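Local coordinates for protein ribulose-1,5-bisphosphate carboxylase/oxygenase large subunit (Rhodopseudomonas palustris, PDB 3QFW) that is a RuBisCO-like protein, related to the magnesium-dependent carboxylase that fixes carbon dioxide, but probably catalyses a different reaction, at residues 202-216 / 239-252. Residues are numbered along the deposited sequence; the frame is centred on the assembly and turned at random.
Sequences APNISGTLDDMRRQL and FHAIVKEAAGLVVV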
loop_
_atom_site.group_PDB
_atom_site.type_symbol
_atom_site.label_atom_id
_atom_site.label_comp_id
_atom_site.label_asym_id
_atom_site.label_seq_id
_atom_site.Cartn_x
_atom_site.Cartn_y
_atom_site.Cartn_z
ATOM N N ALA B 202 18.841 -4.146 12.755
ATOM C CA ALA B 202 17.427 -4.105 12.392
ATOM C C ALA B 202 17.132 -5.013 11.185
ATOM O O ALA B 202 17.263 -4.596 10.040
ATOM C CB ALA B 202 17.007 -2.671 12.095
ATOM N N PRO B 203 16.783 -6.278 11.443
ATOM C CA PRO B 203 16.404 -7.192 10.354
ATOM C C PRO B 203 15.028 -6.855 9.773
ATOM O O PRO B 203 14.160 -6.335 10.481
ATOM C CB PRO B 203 16.368 -8.560 11.041
ATOM C CG PRO B 203 16.156 -8.246 12.484
ATOM C CD PRO B 203 16.891 -6.972 12.735
ATOM N N ASN B 204 14.835 -7.139 8.489
ATOM C CA ASN B 204 13.582 -6.794 7.833
ATOM C C ASN B 204 12.540 -7.884 8.004
ATOM O O ASN B 204 12.712 -8.993 7.494
ATOM C CB ASN B 204 13.797 -6.501 6.345
ATOM C CG ASN B 204 12.516 -6.066 5.654
ATOM O OD1 ASN B 204 11.919 -5.054 6.022
ATOM N ND2 ASN B 204 12.080 -6.838 4.651
ATOM N N ILE B 205 11.465 -7.581 8.724
ATOM C CA ILE B 205 10.351 -8.528 8.838
ATOM C C ILE B 205 9.306 -8.325 7.736
ATOM O O ILE B 205 9.048 -7.195 7.325
ATOM C CB ILE B 205 9.699 -8.507 10.227
ATOM C CG1 ILE B 205 9.182 -7.105 10.561
ATOM C CG2 ILE B 205 10.713 -8.963 11.270
ATOM C CD1 ILE B 205 8.189 -7.084 11.699
ATOM N N SER B 206 8.702 -9.432 7.291
ATOM C CA SER B 206 8.013 -9.504 6.003
ATOM C C SER B 206 6.761 -10.386 6.003
ATOM O O SER B 206 6.572 -11.218 6.890
ATOM C CB SER B 206 8.981 -10.101 4.969
ATOM O OG SER B 206 9.018 -9.314 3.803
ATOM N N GLY B 207 5.924 -10.211 4.982
ATOM C CA GLY B 207 4.835 -11.141 4.702
ATOM C C GLY B 207 3.509 -10.793 5.358
ATOM O O GLY B 207 3.172 -9.621 5.500
ATOM N N THR B 208 2.748 -11.815 5.749
ATOM C CA THR B 208 1.477 -11.604 6.445
ATOM C C THR B 208 1.772 -11.256 7.895
ATOM O O THR B 208 2.906 -11.381 8.346
ATOM C CB THR B 208 0.607 -12.877 6.472
ATOM O OG1 THR B 208 1.240 -13.867 7.293
ATOM C CG2 THR B 208 0.371 -13.441 5.055
ATOM N N LEU B 209 0.750 -10.841 8.632
ATOM C CA LEU B 209 0.919 -10.560 10.053
ATOM C C LEU B 209 1.462 -11.794 10.777
ATOM O O LEU B 209 2.263 -11.668 11.701
ATOM C CB LEU B 209 -0.396 -10.095 10.677
ATOM C CG LEU B 209 -0.382 -9.730 12.165
ATOM C CD1 LEU B 209 0.680 -8.671 12.481
ATOM C CD2 LEU B 209 -1.773 -9.267 12.587
ATOM N N ASP B 210 1.038 -12.983 10.344
ATOM C CA ASP B 210 1.561 -14.230 10.906
ATOM C C ASP B 210 3.061 -14.345 10.666
ATOM O O ASP B 210 3.831 -14.647 11.588
ATOM C CB ASP B 210 0.865 -15.456 10.300
ATOM C CG ASP B 210 -0.637 -15.478 10.551
ATOM O OD1 ASP B 210 -1.113 -14.807 11.493
ATOM O OD2 ASP B 210 -1.341 -16.187 9.803
ATOM N N ASP B 211 3.481 -14.127 9.424
ATOM C CA ASP B 211 4.908 -14.140 9.102
ATOM C C ASP B 211 5.663 -13.118 9.958
ATOM O O ASP B 211 6.739 -13.406 10.503
ATOM C CB ASP B 211 5.134 -13.837 7.617
ATOM C CG ASP B 211 4.505 -14.882 6.692
ATOM O OD1 ASP B 211 4.622 -16.089 6.982
ATOM O OD2 ASP B 211 3.902 -14.493 5.670
ATOM N N MET B 212 5.098 -11.922 10.085
ATOM C CA MET B 212 5.772 -10.857 10.823
ATOM C C MET B 212 5.967 -11.191 12.309
ATOM O O MET B 212 7.038 -10.959 12.856
ATOM C CB MET B 212 5.077 -9.499 10.628
ATOM C CG MET B 212 5.496 -8.763 9.339
ATOM S SD MET B 212 5.180 -6.968 9.359
ATOM C CE MET B 212 3.421 -6.975 9.683
ATOM N N ARG B 213 4.941 -11.749 12.949
ATOM C CA ARG B 213 5.039 -12.087 14.366
ATOM C C ARG B 213 6.022 -13.223 14.609
ATOM O O ARG B 213 6.724 -13.227 15.616
ATOM C CB ARG B 213 3.681 -12.466 14.959
ATOM C CG ARG B 213 2.642 -11.354 14.990
ATOM C CD ARG B 213 1.306 -11.870 15.538
ATOM N NE ARG B 213 0.411 -10.779 15.927
ATOM C CZ ARG B 213 -0.899 -10.757 15.697
ATOM N NH1 ARG B 213 -1.488 -11.767 15.075
ATOM N NH2 ARG B 213 -1.626 -9.720 16.090
ATOM N N ARG B 214 6.058 -14.196 13.700
ATOM C CA ARG B 214 7.024 -15.287 13.792
ATOM C C ARG B 214 8.437 -14.736 13.719
ATOM O O ARG B 214 9.312 -15.118 14.498
ATOM C CB ARG B 214 6.813 -16.293 12.656
ATOM C CG ARG B 214 7.817 -17.449 12.634
ATOM C CD ARG B 214 7.517 -18.409 11.476
ATOM N NE ARG B 214 6.104 -18.783 11.441
ATOM C CZ ARG B 214 5.645 -20.017 11.641
ATOM N NH1 ARG B 214 6.490 -21.013 11.876
ATOM N NH2 ARG B 214 4.341 -20.255 11.596
ATOM N N GLN B 215 8.655 -13.834 12.772
ATOM C CA GLN B 215 9.965 -13.226 12.595
ATOM C C GLN B 215 10.342 -12.330 13.776
ATOM O O GLN B 215 11.516 -12.241 14.146
ATOM C CB GLN B 215 10.041 -12.485 11.260
ATOM C CG GLN B 215 10.161 -13.451 10.081
ATOM C CD GLN B 215 9.754 -12.848 8.755
ATOM O OE1 GLN B 215 9.891 -11.647 8.526
ATOM N NE2 GLN B 215 9.238 -13.695 7.866
ATOM N N LEU B 216 9.343 -11.683 14.367
ATOM C CA LEU B 216 9.562 -10.897 15.578
ATOM C C LEU B 216 9.955 -11.832 16.713
ATOM O O LEU B 216 10.780 -11.486 17.564
ATOM C CB LEU B 216 8.297 -10.127 15.957
ATOM C CG LEU B 216 8.430 -9.259 17.215
ATOM C CD1 LEU B 216 9.470 -8.190 16.983
ATOM C CD2 LEU B 216 7.097 -8.645 17.591
ATOM N N PHE B 239 1.512 -3.000 10.519
ATOM C CA PHE B 239 2.699 -2.313 11.009
ATOM C C PHE B 239 2.432 -1.840 12.433
ATOM O O PHE B 239 3.239 -2.065 13.338
ATOM C CB PHE B 239 3.061 -1.128 10.112
ATOM C CG PHE B 239 4.118 -0.205 10.713
ATOM C CD1 PHE B 239 5.434 -0.631 10.847
ATOM C CD2 PHE B 239 3.785 1.076 11.123
ATOM C CE1 PHE B 239 6.417 0.210 11.398
ATOM C CE2 PHE B 239 4.756 1.933 11.681
ATOM C CZ PHE B 239 6.076 1.497 11.814
ATOM N N HIS B 240 1.276 -1.215 12.635
ATOM C CA HIS B 240 0.921 -0.685 13.953
ATOM C C HIS B 240 0.797 -1.811 14.977
ATOM O O HIS B 240 1.234 -1.679 16.128
ATOM C CB HIS B 240 -0.387 0.084 13.848
ATOM C CG HIS B 240 -0.749 0.853 15.079
ATOM N ND1 HIS B 240 0.136 1.687 15.727
ATOM C CD2 HIS B 240 -1.911 0.929 15.767
ATOM C CE1 HIS B 240 -0.465 2.239 16.766
ATOM N NE2 HIS B 240 -1.709 1.796 16.812
ATOM N N ALA B 241 0.199 -2.923 14.554
ATOM C CA ALA B 241 0.066 -4.097 15.413
ATOM C C ALA B 241 1.424 -4.615 15.875
ATOM O O ALA B 241 1.580 -4.994 17.037
ATOM C CB ALA B 241 -0.704 -5.203 14.697
ATOM N N ILE B 242 2.399 -4.643 14.966
ATOM C CA ILE B 242 3.753 -5.079 15.308
ATOM C C ILE B 242 4.418 -4.098 16.267
ATOM O O ILE B 242 5.135 -4.504 17.185
ATOM C CB ILE B 242 4.647 -5.265 14.059
ATOM C CG1 ILE B 242 4.338 -6.599 13.383
ATOM C CG2 ILE B 242 6.118 -5.259 14.433
ATOM C CD1 ILE B 242 4.744 -7.818 14.205
ATOM N N VAL B 243 4.190 -2.806 16.051
ATOM C CA VAL B 243 4.747 -1.794 16.948
ATOM C C VAL B 243 4.324 -2.084 18.385
ATOM O O VAL B 243 5.125 -1.986 19.314
ATOM C CB VAL B 243 4.296 -0.372 16.543
ATOM C CG1 VAL B 243 4.517 0.628 17.684
ATOM C CG2 VAL B 243 5.021 0.074 15.271
ATOM N N LYS B 244 3.060 -2.454 18.559
ATOM C CA LYS B 244 2.524 -2.785 19.879
ATOM C C LYS B 244 3.081 -4.076 20.481
ATOM O O LYS B 244 2.887 -4.347 21.671
ATOM C CB LYS B 244 0.998 -2.854 19.816
ATOM C CG LYS B 244 0.339 -1.492 19.841
ATOM C CD LYS B 244 -1.101 -1.581 19.401
ATOM C CE LYS B 244 -1.761 -0.218 19.420
ATOM N NZ LYS B 244 -3.153 -0.272 18.872
ATOM N N GLU B 245 3.767 -4.865 19.663
ATOM C CA GLU B 245 4.351 -6.128 20.110
ATOM C C GLU B 245 5.880 -6.058 20.139
ATOM O O GLU B 245 6.561 -7.000 20.565
ATOM C CB GLU B 245 3.857 -7.275 19.210
ATOM C CG GLU B 245 2.345 -7.510 19.305
ATOM C CD GLU B 245 1.818 -8.506 18.281
ATOM O OE1 GLU B 245 0.578 -8.579 18.107
ATOM O OE2 GLU B 245 2.634 -9.214 17.650
ATOM N N ALA B 246 6.415 -4.922 19.706
ATOM C CA ALA B 246 7.858 -4.743 19.552
ATOM C C ALA B 246 8.652 -4.876 20.864
ATOM O O ALA B 246 9.792 -5.336 20.858
ATOM C CB ALA B 246 8.157 -3.408 18.874
ATOM N N ALA B 247 8.059 -4.460 21.976
ATOM C CA ALA B 247 8.661 -4.691 23.293
ATOM C C ALA B 247 10.036 -4.044 23.498
ATOM O O ALA B 247 10.981 -4.703 23.947
ATOM C CB ALA B 247 8.739 -6.200 23.576
ATOM N N GLY B 248 10.149 -2.756 23.180
ATOM C CA GLY B 248 11.373 -2.017 23.441
ATOM C C GLY B 248 12.403 -2.085 22.331
ATOM O O GLY B 248 13.513 -1.535 22.451
ATOM N N LEU B 249 12.051 -2.782 21.255
ATOM C CA LEU B 249 12.888 -2.825 20.067
ATOM C C LEU B 249 12.834 -1.469 19.384
ATOM O O LEU B 249 11.806 -0.800 19.420
ATOM C CB LEU B 249 12.361 -3.881 19.090
ATOM C CG LEU B 249 12.415 -5.349 19.508
ATOM C CD1 LEU B 249 11.889 -6.238 18.386
ATOM C CD2 LEU B 249 13.832 -5.734 19.873
ATOM N N VAL B 250 13.923 -1.057 18.752
ATOM C CA VAL B 250 13.854 0.134 17.918
ATOM C C VAL B 250 13.141 -0.259 16.616
ATOM O O VAL B 250 13.575 -1.178 15.911
ATOM C CB VAL B 250 15.241 0.723 17.628
ATOM C CG1 VAL B 250 15.122 1.939 16.726
ATOM C CG2 VAL B 250 15.956 1.102 18.946
ATOM N N VAL B 251 12.041 0.420 16.310
ATOM C CA VAL B 251 11.296 0.115 15.081
ATOM C C VAL B 251 11.673 1.094 13.983
ATOM O O VAL B 251 11.367 2.286 14.068
ATOM C CB VAL B 251 9.788 0.168 15.298
ATOM C CG1 VAL B 251 9.037 -0.055 13.944
ATOM C CG2 VAL B 251 9.375 -0.868 16.332
ATOM N N VAL B 252 12.345 0.589 12.957
ATOM C CA VAL B 252 12.819 1.427 11.863
ATOM C C VAL B 252 11.879 1.233 10.677
ATOM O O VAL B 252 11.708 0.113 10.195
ATOM C CB VAL B 252 14.239 1.030 11.422
ATOM C CG1 VAL B 252 14.745 1.980 10.346
ATOM C CG2 VAL B 252 15.208 0.991 12.621
#
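Arg213 grips Glu245 side-on through two N-H groups of one guanidinium, NE-H shared between both carboxylate oxygens and NH2 bonded to OE1. Arg213 NE lies 3.1 Å from Glu245 OE1 and 3.2 Å from its OE2. The two planes lie 19° apart, nearly coplanar, and both oxygens use their syn lone pairs; OE2 lies in the guanidinium plane, while OE1 is tilted from it. The NE-H, divided between two oxygens, points straight at neither, and the NH2 bond is bent as well. Leu209 CD2 lies over one guanidinium face, offset toward its rim, and NH2 also bridges to Asp210 of the second subunit, tying the pair to the dimer interface. With an alanine here, the Glu245 carboxylate and Asp210 of the second subunit would each probably lose this positive partner.

Beneath the ion pair, Ile242 is a knob in a hole formed by Leu209, Met212, Arg213 and Leu216. With CG1 beside the backbone N and CG2 anti to it (chi1 -79°), Ile242 sends CG1 to Met212 CE at 3.8 Å and CG2 to Ile205 CD1, tip to tip, at 3.9 Å. Leu216 puts CD2 3.4 Å from Glu245 O, and its CD1 comes within 3.4 Å of Leu249 CD1, tighter than usual carbon packing. Farther down, Ala202 CB touches Val252 CG2 at 4.1 Å, where both residues also pack on strand 226-229, which lies between their strands.

Axes of helices 209-216 and 239-243 run 10.6 Å apart at 26°, roughly parallel. Thr208 and Asp211 close a capping box at the start of the first helix. Two neighbouring helices packed outside successive parallel strands are characteristic of the beta/alpha (TIM) barrel of the RuBisCO large-chain catalytic domain.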